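Local coordinates for exopolygalacturonate lyase (Vibrio vulnificus, PDB 5A29), which probably cleaves pectic polysaccharides by beta-elimination, as a manganese-binding lyase of polysaccharide lyase family 2, at residues L458-S463 with L486-A491. Residues are numbered along the deposited sequence; the frame is centred on the assembly and turned at random.
Sequences LNMQLS and LEFARA
F488 meets L458, M460 and L462 through apolar contacts. Its ring is placed by CG lying anti to the backbone N (chi1 176°), and three side chains meet the F488 side chain and its backbone CA. The L458 side chain crosses that of F488 at about a right angle, with L458 CD1 3.7 Å from F488 CB, while L462 comes in obliquely, CD2 lying 3.8 Å from F488 CZ. M460 bends at chi2 (-62°), which brings SD near the plane of the ring at its edge and within 3.6 Å of F488 CA; M460 CE lies against the extended chain of E487, 3.8 Å from E487 CG.

The polar link is indirect: no hydrogen bond joins the segments, but one water donates to both N459 O and F488 O (3.0 Å to the latter), bridging turn and helix. N459 O also sits at the ring edge, 3.3 Å from F488 CE1. Within the type I turn, N459 OD1 accepts from Q461 N at 3.0 Å, forming an Asx turn, although the donor stands 42° above the carbonyl plane.

In the mainly helical scaffold of this family's (alpha/alpha) barrel fold, far from the manganese site, the contact packs the loop following strand 457-458 against helix 484-500, with W445 meeting the F488 ring and T469 and A473 of helix 467-480 also touching F488.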
loop_
_atom_site.group_PDB
_atom_site.type_symbol
_atom_site.label_atom_id
_atom_site.label_comp_id
_atom_site.label_asym_id
_atom_site.label_seq_id
_atom_site.Cartn_x
_atom_site.Cartn_y
_atom_site.Cartn_z
ATOM N N LEU A 458 24.065 14.133 -11.653
ATOM C CA LEU A 458 23.529 12.828 -11.217
ATOM C C LEU A 458 24.496 11.685 -11.560
ATOM O O LEU A 458 25.287 11.766 -12.519
ATOM C CB LEU A 458 22.197 12.552 -11.884
ATOM C CG LEU A 458 21.168 13.647 -11.626
ATOM C CD1 LEU A 458 19.916 13.420 -12.464
ATOM C CD2 LEU A 458 20.889 13.686 -10.131
ATOM N N ASN A 459 24.388 10.608 -10.801
ATOM C CA ASN A 459 25.252 9.416 -10.934
ATOM C C ASN A 459 24.658 8.498 -12.002
ATOM O O ASN A 459 23.686 7.771 -11.752
ATOM C CB ASN A 459 25.259 8.687 -9.589
ATOM C CG ASN A 459 26.181 7.466 -9.561
ATOM O OD1 ASN A 459 26.831 7.091 -10.564
ATOM N ND2 ASN A 459 26.164 6.793 -8.435
ATOM N N MET A 460 25.243 8.489 -13.201
ATOM C CA MET A 460 24.717 7.652 -14.289
ATOM C C MET A 460 25.221 6.197 -14.214
ATOM O O MET A 460 24.847 5.387 -15.050
ATOM C CB MET A 460 25.120 8.223 -15.662
ATOM C CG MET A 460 24.774 9.672 -15.829
ATOM S SD MET A 460 22.965 9.864 -15.724
ATOM C CE MET A 460 22.830 11.683 -15.664
ATOM N N GLN A 461 26.059 5.889 -13.233
ATOM C CA GLN A 461 26.501 4.518 -12.983
ATOM C C GLN A 461 25.882 3.944 -11.717
ATOM O O GLN A 461 26.371 2.940 -11.204
ATOM C CB GLN A 461 28.063 4.423 -12.849
ATOM C CG GLN A 461 28.824 4.689 -14.162
ATOM C CD GLN A 461 28.824 6.168 -14.533
ATOM O OE1 GLN A 461 28.972 7.041 -13.665
ATOM N NE2 GLN A 461 28.624 6.466 -15.820
ATOM N N LEU A 462 24.824 4.555 -11.184
ATOM C CA LEU A 462 24.265 4.083 -9.904
ATOM C C LEU A 462 23.844 2.666 -10.066
ATOM O O LEU A 462 23.018 2.378 -10.944
ATOM C CB LEU A 462 23.013 4.931 -9.546
ATOM C CG LEU A 462 22.307 4.536 -8.231
ATOM C CD1 LEU A 462 23.213 4.649 -6.999
ATOM C CD2 LEU A 462 21.138 5.483 -8.111
ATOM N N SER A 463 24.366 1.753 -9.260
ATOM C CA SER A 463 23.983 0.372 -9.450
ATOM C C SER A 463 22.859 -0.155 -8.564
ATOM O O SER A 463 22.291 -1.169 -8.865
ATOM C CB SER A 463 25.178 -0.570 -9.299
ATOM O OG SER A 463 25.624 -0.460 -7.985
ATOM N N LEU A 486 16.049 12.487 -17.058
ATOM C CA LEU A 486 15.635 11.408 -17.987
ATOM C C LEU A 486 16.828 10.559 -18.401
ATOM O O LEU A 486 16.652 9.370 -18.649
ATOM C CB LEU A 486 15.009 11.994 -19.254
ATOM C CG LEU A 486 13.677 12.690 -18.989
ATOM C CD1 LEU A 486 13.074 13.073 -20.340
ATOM C CD2 LEU A 486 12.748 11.777 -18.228
ATOM N N GLU A 487 17.985 11.176 -18.577
ATOM C CA GLU A 487 19.243 10.403 -18.772
ATOM C C GLU A 487 19.479 9.415 -17.626
ATOM O O GLU A 487 19.780 8.225 -17.808
ATOM C CB GLU A 487 20.454 11.334 -18.857
ATOM C CG GLU A 487 21.750 10.592 -19.177
ATOM C CD GLU A 487 22.952 11.498 -19.498
ATOM O OE1 GLU A 487 22.815 12.748 -19.481
ATOM O OE2 GLU A 487 24.068 10.953 -19.700
ATOM N N PHE A 488 19.369 9.964 -16.409
ATOM C CA PHE A 488 19.504 9.178 -15.183
ATOM C C PHE A 488 18.478 8.044 -15.107
ATOM O O PHE A 488 18.841 6.888 -14.798
ATOM C CB PHE A 488 19.370 10.127 -13.971
ATOM C CG PHE A 488 19.393 9.415 -12.627
ATOM C CD1 PHE A 488 20.587 9.041 -12.069
ATOM C CD2 PHE A 488 18.179 9.229 -11.912
ATOM C CE1 PHE A 488 20.648 8.442 -10.803
ATOM C CE2 PHE A 488 18.208 8.602 -10.651
ATOM C CZ PHE A 488 19.435 8.215 -10.093
ATOM N N ALA A 489 17.211 8.352 -15.409
ATOM C CA ALA A 489 16.183 7.339 -15.292
ATOM C C ALA A 489 16.393 6.248 -16.363
ATOM O O ALA A 489 16.140 5.083 -16.119
ATOM C CB ALA A 489 14.830 7.972 -15.499
ATOM N N ARG A 490 16.751 6.638 -17.562
ATOM C CA ARG A 490 16.994 5.642 -18.634
ATOM C C ARG A 490 18.116 4.666 -18.226
ATOM O O ARG A 490 17.951 3.435 -18.388
ATOM C CB ARG A 490 17.445 6.357 -19.950
ATOM C CG ARG A 490 16.281 6.930 -20.716
ATOM C CD ARG A 490 16.856 7.823 -21.841
ATOM N NE ARG A 490 16.076 7.728 -23.047
ATOM C CZ ARG A 490 15.872 8.745 -23.899
ATOM N NH1 ARG A 490 16.369 9.958 -23.653
ATOM N NH2 ARG A 490 15.158 8.541 -25.001
ATOM N N ALA A 491 19.222 5.187 -17.698
ATOM C CA ALA A 491 20.306 4.328 -17.275
ATOM C C ALA A 491 19.857 3.393 -16.139
ATOM O O ALA A 491 20.156 2.178 -16.126
ATOM C CB ALA A 491 21.470 5.173 -16.809
HETATM O O HOH W 1 21.399 6.191 -13.378
#